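Local coordinates for gene 12 protein (Mycobacterium phage D29, PDB 3HC7) that hydrolyses the ester linkage between mycolic acids and the arabinogalactan-peptidoglycan of the mycobacterial cell wall, so that the lysing host releases new phage, at residues K3-T8 and L66-D71; L141-D146 and I186-S191; V181-I186 and A202-L207. All blocks are in the same frame, centred on the assembly; numbering follows the deposited sequence.

Contact 1 of 3, residues K3-T8 and L66-D71; sequences KPWLFT and LKLDAD
With its indole CG turned anti to the carbonyl carbon (chi1 -81°), Trp5 reaches from the strand toward the helix and lays one ring face under Lys67. The lysine makes the same choice at chi1 and then bends at chi2 (47°), which carries its aliphatic chain across the indole at about a right angle. CG of Lys67 sits over the six-membered ring of Trp5 in a CH-pi contact, while CE passes 3.9 Å from Trp5 CH2. A lysine suits this half-covered position because its methylenes can pack on an aromatic face while NZ runs on past the ring, off the contact. Phe7, two residues along the strand and on its same side, offers its edge instead: CZ lies 3.9 Å from Lys67 CB. Leu68 fills in beside both rings, with CD1 4.0 Å from Trp5 CD1 and 4.4 Å from Phe7 CE2, and its other neighbours include Phe76 and Phe106. Near the helix end, the carboxylate of Asp71 pairs through OD2 with Arg35 and Ser2, tying the turn to the N-terminus and to strand 35-38, and through OD1 with the backbone N of Tyr73 within the turn itself. Strand 5-8 and helix 66-70 run antiparallel at 171°, their axes 10.2 Å apart. This is a helix packed on the parallel sheet of an alpha/beta-hydrolase fold, joining strand 35-38 to strand 76-81 in a beta-alpha-beta crossover.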
loop_
_atom_site.group_PDB
_atom_site.type_symbol
_atom_site.label_atom_id
_atom_site.label_comp_id
_atom_site.label_asym_id
_atom_site.label_seq_id
_atom_site.Cartn_x
_atom_site.Cartn_y
_atom_site.Cartn_z
ATOM N N LYS A 3 20.395 -15.175 6.877
ATOM C CA LYS A 3 19.046 -15.331 6.339
ATOM C C LYS A 3 18.302 -13.994 6.391
ATOM O O LYS A 3 18.089 -13.447 7.472
ATOM C CB LYS A 3 18.301 -16.397 7.142
ATOM C CG LYS A 3 17.150 -17.077 6.416
ATOM C CD LYS A 3 16.667 -18.303 7.197
ATOM C CE LYS A 3 15.339 -18.824 6.666
ATOM N NZ LYS A 3 14.732 -19.838 7.572
ATOM N N PRO A 4 17.914 -13.460 5.219
ATOM C CA PRO A 4 17.265 -12.142 5.129
ATOM C C PRO A 4 15.843 -12.152 5.685
ATOM O O PRO A 4 15.189 -13.192 5.705
ATOM C CB PRO A 4 17.217 -11.856 3.619
ATOM C CG PRO A 4 17.963 -12.974 2.946
ATOM C CD PRO A 4 18.035 -14.114 3.905
ATOM N N TRP A 5 15.373 -10.992 6.125
ATOM C CA TRP A 5 14.021 -10.866 6.651
ATOM C C TRP A 5 13.044 -10.382 5.596
ATOM O O TRP A 5 13.389 -9.553 4.750
ATOM C CB TRP A 5 13.993 -9.916 7.849
ATOM C CG TRP A 5 14.423 -10.587 9.091
ATOM C CD1 TRP A 5 15.670 -10.564 9.651
ATOM C CD2 TRP A 5 13.619 -11.417 9.929
ATOM N NE1 TRP A 5 15.685 -11.322 10.795
ATOM C CE2 TRP A 5 14.438 -11.861 10.985
ATOM C CE3 TRP A 5 12.280 -11.825 9.891
ATOM C CZ2 TRP A 5 13.961 -12.693 11.997
ATOM C CZ3 TRP A 5 11.809 -12.646 10.894
ATOM C CH2 TRP A 5 12.648 -13.076 11.934
ATOM N N LEU A 6 11.821 -10.907 5.660
ATOM C CA LEU A 6 10.733 -10.453 4.811
ATOM C C LEU A 6 9.581 -9.935 5.675
ATOM O O LEU A 6 9.025 -10.669 6.499
ATOM C CB LEU A 6 10.250 -11.584 3.896
ATOM C CG LEU A 6 9.017 -11.281 3.040
ATOM C CD1 LEU A 6 9.284 -10.107 2.121
ATOM C CD2 LEU A 6 8.584 -12.511 2.238
ATOM N N PHE A 7 9.242 -8.663 5.490
ATOM C CA PHE A 7 8.144 -8.040 6.221
ATOM C C PHE A 7 6.962 -7.864 5.284
ATOM O O PHE A 7 7.120 -7.384 4.161
ATOM C CB PHE A 7 8.575 -6.684 6.789
ATOM C CG PHE A 7 9.739 -6.770 7.735
ATOM C CD1 PHE A 7 9.540 -7.050 9.081
ATOM C CD2 PHE A 7 11.034 -6.584 7.276
ATOM C CE1 PHE A 7 10.612 -7.133 9.952
ATOM C CE2 PHE A 7 12.115 -6.668 8.143
ATOM C CZ PHE A 7 11.903 -6.941 9.480
ATOM N N THR A 8 5.778 -8.256 5.743
ATOM C CA THR A 8 4.605 -8.246 4.889
ATOM C C THR A 8 3.426 -7.571 5.569
ATOM O O THR A 8 3.183 -7.747 6.768
ATOM C CB THR A 8 4.184 -9.672 4.470
ATOM O OG1 THR A 8 3.932 -10.456 5.640
ATOM C CG2 THR A 8 5.274 -10.332 3.638
ATOM N N LEU A 66 13.575 -4.352 15.374
ATOM C CA LEU A 66 13.828 -5.545 16.173
ATOM C C LEU A 66 14.690 -6.548 15.418
ATOM O O LEU A 66 15.837 -6.802 15.785
ATOM C CB LEU A 66 12.516 -6.202 16.599
ATOM C CG LEU A 66 11.670 -5.409 17.591
ATOM C CD1 LEU A 66 10.462 -6.221 18.019
ATOM C CD2 LEU A 66 12.506 -5.017 18.793
ATOM N N LYS A 67 14.127 -7.118 14.362
ATOM C CA LYS A 67 14.810 -8.159 13.607
ATOM C C LYS A 67 16.193 -7.717 13.143
ATOM O O LYS A 67 17.164 -8.460 13.263
ATOM C CB LYS A 67 13.959 -8.581 12.412
ATOM C CG LYS A 67 12.892 -9.612 12.740
ATOM C CD LYS A 67 12.096 -9.253 13.985
ATOM C CE LYS A 67 11.148 -10.384 14.370
ATOM N NZ LYS A 67 10.397 -10.093 15.620
ATOM N N LEU A 68 16.282 -6.498 12.626
ATOM C CA LEU A 68 17.523 -6.019 12.020
ATOM C C LEU A 68 18.598 -5.607 13.026
ATOM O O LEU A 68 19.793 -5.669 12.723
ATOM C CB LEU A 68 17.236 -4.892 11.025
ATOM C CG LEU A 68 17.078 -5.357 9.573
ATOM C CD1 LEU A 68 16.313 -6.664 9.482
ATOM C CD2 LEU A 68 16.420 -4.293 8.727
ATOM N N ASP A 69 18.187 -5.183 14.218
ATOM C CA ASP A 69 19.152 -4.938 15.285
ATOM C C ASP A 69 19.687 -6.267 15.819
ATOM O O ASP A 69 20.848 -6.373 16.207
ATOM C CB ASP A 69 18.537 -4.117 16.421
ATOM C CG ASP A 69 18.649 -2.621 16.192
ATOM O OD1 ASP A 69 19.469 -2.211 15.344
ATOM O OD2 ASP A 69 17.924 -1.855 16.864
ATOM N N ALA A 70 18.826 -7.278 15.830
ATOM C CA ALA A 70 19.192 -8.586 16.342
ATOM C C ALA A 70 20.194 -9.286 15.430
ATOM O O ALA A 70 21.076 -9.996 15.907
ATOM C CB ALA A 70 17.950 -9.441 16.524
ATOM N N ASP A 71 20.058 -9.090 14.123
ATOM C CA ASP A 71 20.958 -9.720 13.159
ATOM C C ASP A 71 21.526 -8.693 12.178
ATOM O O ASP A 71 20.983 -8.485 11.096
ATOM C CB ASP A 71 20.245 -10.854 12.412
ATOM C CG ASP A 71 21.179 -11.635 11.497
ATOM O OD1 ASP A 71 22.315 -11.175 11.263
ATOM O OD2 ASP A 71 20.774 -12.705 11.006
#

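Contact 2 of 3, residues L141-D146 and I186-S191; sequences LGILED and IVMKAS
Met188 of helix 179-189 pushes its thioether against Ile143 and Leu144, which lie in the loop after strand 140-141 of this cutinase-like alpha/beta-hydrolase. The apolar side is tight. CE of Met188 meets the end of Leu144 obliquely, 3.5 Å from CD2, closer than methyl groups usually pack. A bend at chi3 (39°) turns that methyl toward the leucine, while SD stands 4.1 Å from Ile143 CG2. Methionine is apt here because its flexible, unbranched chain lets SD meet Ile143 and CE meet Leu144. Ile86 of helix 83-96 touches both Leu144 and Met188, so the cluster also borders the helix that follows the nucleophile Ser82; the side chains of Met188 and Ser82 are about 9 Å apart. Ile143 is equally about 9 Å from the side chain of Asp166, an inferred member of the catalytic triad.

The other side is exposed and looser. In contrast to the close methyl pair, CG of Lys189 comes no nearer than 4.3 Å to Leu144 CD2. Glu145 and Lys189 belong to this solvent edge, where long charged chains can keep their ends hydrated and still pair, crossing at about a right angle. On the inner flank of their salt bridge, buried Arg185 makes a long, weak ion pair with the same carboxylate, and its NH1 is hydrogen-bonded to Ile143 O. Between the two charged ends, NZ of Lys189 gives a weak hydrogen bond to OE1 of Glu145 at 3.3 Å, within that salt bridge.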
loop_
_atom_site.group_PDB
_atom_site.type_symbol
_atom_site.label_atom_id
_atom_site.label_comp_id
_atom_site.label_asym_id
_atom_site.label_seq_id
_atom_site.Cartn_x
_atom_site.Cartn_y
_atom_site.Cartn_z
ATOM N N LEU A 141 -0.551 7.088 -12.093
ATOM C CA LEU A 141 0.166 7.040 -10.826
ATOM C C LEU A 141 -0.780 6.677 -9.687
ATOM O O LEU A 141 -1.965 6.417 -9.910
ATOM C CB LEU A 141 0.829 8.386 -10.527
ATOM C CG LEU A 141 0.139 9.657 -11.022
ATOM C CD1 LEU A 141 -1.342 9.643 -10.725
ATOM C CD2 LEU A 141 0.807 10.878 -10.413
ATOM N N GLY A 142 -0.247 6.657 -8.469
ATOM C CA GLY A 142 -1.071 6.445 -7.300
ATOM C C GLY A 142 -1.950 7.656 -7.053
ATOM O O GLY A 142 -1.554 8.799 -7.290
ATOM N N ILE A 143 -3.158 7.409 -6.570
ATOM C CA ILE A 143 -4.065 8.497 -6.250
ATOM C C ILE A 143 -3.519 9.463 -5.182
ATOM O O ILE A 143 -3.722 10.679 -5.280
ATOM C CB ILE A 143 -5.423 7.941 -5.809
ATOM C CG1 ILE A 143 -6.439 9.071 -5.675
ATOM C CG2 ILE A 143 -5.265 7.134 -4.523
ATOM C CD1 ILE A 143 -7.839 8.602 -5.345
ATOM N N LEU A 144 -2.829 8.935 -4.168
ATOM C CA LEU A 144 -2.397 9.754 -3.022
ATOM C C LEU A 144 -1.369 10.819 -3.401
ATOM O O LEU A 144 -0.469 10.553 -4.179
ATOM C CB LEU A 144 -1.827 8.874 -1.911
ATOM C CG LEU A 144 -2.795 7.953 -1.173
ATOM C CD1 LEU A 144 -2.026 7.039 -0.242
ATOM C CD2 LEU A 144 -3.832 8.754 -0.386
ATOM N N GLU A 145 -1.503 12.018 -2.839
ATOM C CA GLU A 145 -0.597 13.131 -3.151
ATOM C C GLU A 145 0.800 12.926 -2.559
ATOM O O GLU A 145 1.788 13.431 -3.079
ATOM C CB GLU A 145 -1.180 14.457 -2.651
ATOM C CG GLU A 145 -2.506 14.855 -3.284
ATOM C CD GLU A 145 -3.338 15.760 -2.381
ATOM O OE1 GLU A 145 -3.599 15.367 -1.221
ATOM O OE2 GLU A 145 -3.740 16.858 -2.831
ATOM N N ASP A 146 0.863 12.205 -1.447
ATOM C CA ASP A 146 2.123 11.800 -0.838
ATOM C C ASP A 146 2.512 10.444 -1.427
ATOM O O ASP A 146 2.229 9.402 -0.845
ATOM C CB ASP A 146 1.936 11.686 0.678
ATOM C CG ASP A 146 3.227 11.376 1.412
ATOM O OD1 ASP A 146 4.297 11.862 0.988
ATOM O OD2 ASP A 146 3.162 10.671 2.441
ATOM N N ILE A 186 -10.146 11.842 -0.052
ATOM C CA ILE A 186 -10.675 12.235 1.245
ATOM C C ILE A 186 -11.006 11.011 2.102
ATOM O O ILE A 186 -10.618 10.933 3.275
ATOM C CB ILE A 186 -11.900 13.138 1.077
ATOM C CG1 ILE A 186 -11.424 14.554 0.739
ATOM C CG2 ILE A 186 -12.754 13.130 2.342
ATOM C CD1 ILE A 186 -12.510 15.471 0.265
ATOM N N VAL A 187 -11.716 10.058 1.503
ATOM C CA VAL A 187 -12.115 8.831 2.191
ATOM C C VAL A 187 -10.906 8.050 2.720
ATOM O O VAL A 187 -10.877 7.597 3.871
ATOM C CB VAL A 187 -12.988 7.940 1.267
ATOM C CG1 VAL A 187 -13.051 6.524 1.779
ATOM C CG2 VAL A 187 -14.373 8.512 1.184
ATOM N N MET A 188 -9.889 7.919 1.890
ATOM C CA MET A 188 -8.688 7.207 2.305
ATOM C C MET A 188 -7.886 7.892 3.426
ATOM O O MET A 188 -7.248 7.208 4.232
ATOM C CB MET A 188 -7.803 6.930 1.105
ATOM C CG MET A 188 -8.361 5.863 0.184
ATOM S SD MET A 188 -7.315 5.667 -1.262
ATOM C CE MET A 188 -5.705 5.827 -0.514
ATOM N N LYS A 189 -7.921 9.224 3.489
ATOM C CA LYS A 189 -7.146 9.966 4.499
ATOM C C LYS A 189 -7.908 10.320 5.784
ATOM O O LYS A 189 -7.312 10.764 6.764
ATOM C CB LYS A 189 -6.600 11.258 3.884
ATOM C CG LYS A 189 -5.651 11.033 2.726
ATOM C CD LYS A 189 -5.584 12.258 1.835
ATOM C CE LYS A 189 -5.084 13.485 2.583
ATOM N NZ LYS A 189 -4.940 14.646 1.654
ATOM N N ALA A 190 -9.227 10.140 5.778
ATOM C CA ALA A 190 -10.062 10.638 6.864
ATOM C C ALA A 190 -9.868 9.862 8.166
ATOM O O ALA A 190 -9.579 8.667 8.142
ATOM C CB ALA A 190 -11.538 10.595 6.449
ATOM N N SER A 191 -10.053 10.546 9.293
ATOM C CA SER A 191 -10.018 9.912 10.609
ATOM C C SER A 191 -11.361 9.255 10.939
ATOM O O SER A 191 -11.454 8.432 11.848
ATOM C CB SER A 191 -9.680 10.947 11.681
ATOM O OG SER A 191 -10.608 12.019 11.654
#

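Contact 3 of 3, residues V181-I186 and A202-L207; sequences VAIGRI and AQLIEL
Apolar packing carries most of this contact, and Ile186 contributes the largest share of it. Its CD1 lies 4.0 Å from Leu207 CD2 and 4.2 Å from Leu204 CD2, so the isoleucine tip borders both leucines of the partner helix. With CG1 anti to the carbonyl carbon (chi1 -79°), that branch carries CD1 to the leucines, and both branches lie against the Gln203 side chain. One turn earlier, Ile183 crosses the same two leucines at about a right angle: CD1 approaches Leu204 CD2 at 3.9 Å, and CG1 is equally close to Leu207 CD2. Ala182 presents only a methyl group, and its CB rests 4.0 Å from Leu207 CD1; such a small residue lets the branched end of the leucine come up close to the helix.

The pair is an antiparallel helix packing, with segment axes 10.5 Å apart and at 150°, between helix 179-189 and helix 200-207. Helix 212-230 borders the same apolar group, touching Ile183 through Leu218 and Leu204 through Ile212 and Ile216. The three helices form a small helical cluster away from the catalytic residues.

Polar groups enter through Gln203, which slides past Ile186 in the opposite direction. Its aliphatic part does the packing, with CB 3.8 Å from Ile186 CG1, and a glutamine serves well where such a chain must end in an amide at a partly exposed position. NE2 is hydrogen-bonded to the backbone O of Asp198, in the connection leading into helix 200-207; against Ile186 the amide makes van der Waals contact, OE1 approaching CG1 at 3.7 Å.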
loop_
_atom_site.group_PDB
_atom_site.type_symbol
_atom_site.label_atom_id
_atom_site.label_comp_id
_atom_site.label_asym_id
_atom_site.label_seq_id
_atom_site.Cartn_x
_atom_site.Cartn_y
_atom_site.Cartn_z
ATOM N N VAL A 181 -12.273 11.837 -7.832
ATOM C CA VAL A 181 -10.945 11.450 -7.387
ATOM C C VAL A 181 -10.608 12.111 -6.047
ATOM O O VAL A 181 -10.076 11.468 -5.144
ATOM C CB VAL A 181 -9.872 11.781 -8.456
ATOM C CG1 VAL A 181 -8.481 11.670 -7.876
ATOM C CG2 VAL A 181 -10.021 10.855 -9.658
ATOM N N ALA A 182 -10.934 13.394 -5.910
ATOM C CA ALA A 182 -10.648 14.110 -4.669
ATOM C C ALA A 182 -11.395 13.484 -3.489
ATOM O O ALA A 182 -10.865 13.382 -2.376
ATOM C CB ALA A 182 -11.015 15.590 -4.811
ATOM N N ILE A 183 -12.635 13.073 -3.726
ATOM C CA ILE A 183 -13.439 12.534 -2.637
ATOM C C ILE A 183 -12.926 11.151 -2.248
ATOM O O ILE A 183 -12.876 10.793 -1.069
ATOM C CB ILE A 183 -14.934 12.549 -2.989
ATOM C CG1 ILE A 183 -15.426 14.001 -2.986
ATOM C CG2 ILE A 183 -15.711 11.712 -1.996
ATOM C CD1 ILE A 183 -16.905 14.141 -2.994
ATOM N N GLY A 184 -12.490 10.392 -3.244
ATOM C CA GLY A 184 -11.743 9.172 -2.980
ATOM C C GLY A 184 -10.533 9.386 -2.082
ATOM O O GLY A 184 -10.309 8.623 -1.129
ATOM N N ARG A 185 -9.734 10.411 -2.371
ATOM C CA ARG A 185 -8.579 10.697 -1.509
ATOM C C ARG A 185 -9.061 11.075 -0.121
ATOM O O ARG A 185 -8.480 10.678 0.874
ATOM C CB ARG A 185 -7.709 11.827 -2.067
ATOM C CG ARG A 185 -6.490 11.358 -2.815
ATOM C CD ARG A 185 -5.496 12.487 -3.039
ATOM N NE ARG A 185 -6.110 13.630 -3.687
ATOM C CZ ARG A 185 -6.145 13.809 -5.001
ATOM N NH1 ARG A 185 -5.605 12.914 -5.813
ATOM N NH2 ARG A 185 -6.721 14.887 -5.500
ATOM N N ILE A 186 -10.146 11.842 -0.052
ATOM C CA ILE A 186 -10.675 12.235 1.245
ATOM C C ILE A 186 -11.006 11.011 2.102
ATOM O O ILE A 186 -10.618 10.933 3.275
ATOM C CB ILE A 186 -11.900 13.138 1.077
ATOM C CG1 ILE A 186 -11.424 14.554 0.739
ATOM C CG2 ILE A 186 -12.754 13.130 2.342
ATOM C CD1 ILE A 186 -12.510 15.471 0.265
ATOM N N ALA A 202 -15.315 17.562 7.418
ATOM C CA ALA A 202 -14.415 18.719 7.475
ATOM C C ALA A 202 -13.711 18.896 6.132
ATOM O O ALA A 202 -13.626 20.000 5.596
ATOM C CB ALA A 202 -13.395 18.541 8.576
ATOM N N GLN A 203 -13.208 17.790 5.596
ATOM C CA GLN A 203 -12.543 17.798 4.304
ATOM C C GLN A 203 -13.465 18.189 3.154
ATOM O O GLN A 203 -13.033 18.875 2.221
ATOM C CB GLN A 203 -11.867 16.452 4.039
ATOM C CG GLN A 203 -10.732 16.142 5.019
ATOM C CD GLN A 203 -9.976 14.870 4.663
ATOM O OE1 GLN A 203 -9.223 14.829 3.690
ATOM N NE2 GLN A 203 -10.167 13.829 5.463
ATOM N N LEU A 204 -14.727 17.758 3.212
ATOM C CA LEU A 204 -15.681 18.121 2.173
ATOM C C LEU A 204 -15.869 19.631 2.135
ATOM O O LEU A 204 -15.976 20.232 1.064
ATOM C CB LEU A 204 -17.030 17.413 2.377
ATOM C CG LEU A 204 -17.054 15.923 2.016
ATOM C CD1 LEU A 204 -18.439 15.322 2.290
ATOM C CD2 LEU A 204 -16.648 15.731 0.553
ATOM N N ILE A 205 -15.902 20.241 3.312
ATOM C CA ILE A 205 -16.092 21.682 3.410
ATOM C C ILE A 205 -14.915 22.415 2.782
ATOM O O ILE A 205 -15.096 23.344 2.000
ATOM C CB ILE A 205 -16.285 22.123 4.872
ATOM C CG1 ILE A 205 -17.714 21.795 5.315
ATOM C CG2 ILE A 205 -16.025 23.622 5.022
ATOM C CD1 ILE A 205 -17.861 21.622 6.814
ATOM N N GLU A 206 -13.710 21.981 3.118
ATOM C CA GLU A 206 -12.511 22.565 2.533
ATOM C C GLU A 206 -12.505 22.385 1.007
ATOM O O GLU A 206 -12.168 23.318 0.264
ATOM C CB GLU A 206 -11.260 21.962 3.167
ATOM C CG GLU A 206 -10.003 22.788 2.942
ATOM N N LEU A 207 -12.904 21.200 0.543
ATOM C CA LEU A 207 -12.963 20.916 -0.897
ATOM C C LEU A 207 -13.921 21.843 -1.629
ATOM O O LEU A 207 -13.598 22.366 -2.698
ATOM C CB LEU A 207 -13.372 19.463 -1.165
ATOM C CG LEU A 207 -13.441 19.062 -2.645
ATOM C CD1 LEU A 207 -12.069 19.191 -3.290
ATOM C CD2 LEU A 207 -13.962 17.644 -2.814
#

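Overall arrangement
Contact 1 comes first along the chain and closes before the others open; it packs the end of helix 50-70 on strand 5-9 of the parallel sheet. Contacts 2 and 3 lie across the chain's centre from it, their centres 29 and 38 Å away. These two are neighbours, 9 Å between centres, and their segments alternate in sequence. Both use helix 179-189 and share Ile186. Contact 1 therefore belongs to the hydrolase sheet and its covering helix, whereas contact 2 joins helix 179-189 to the loop 141-146 near the active site, and contact 3 packs that same helix on helix 200-207 within a peripheral helical cluster.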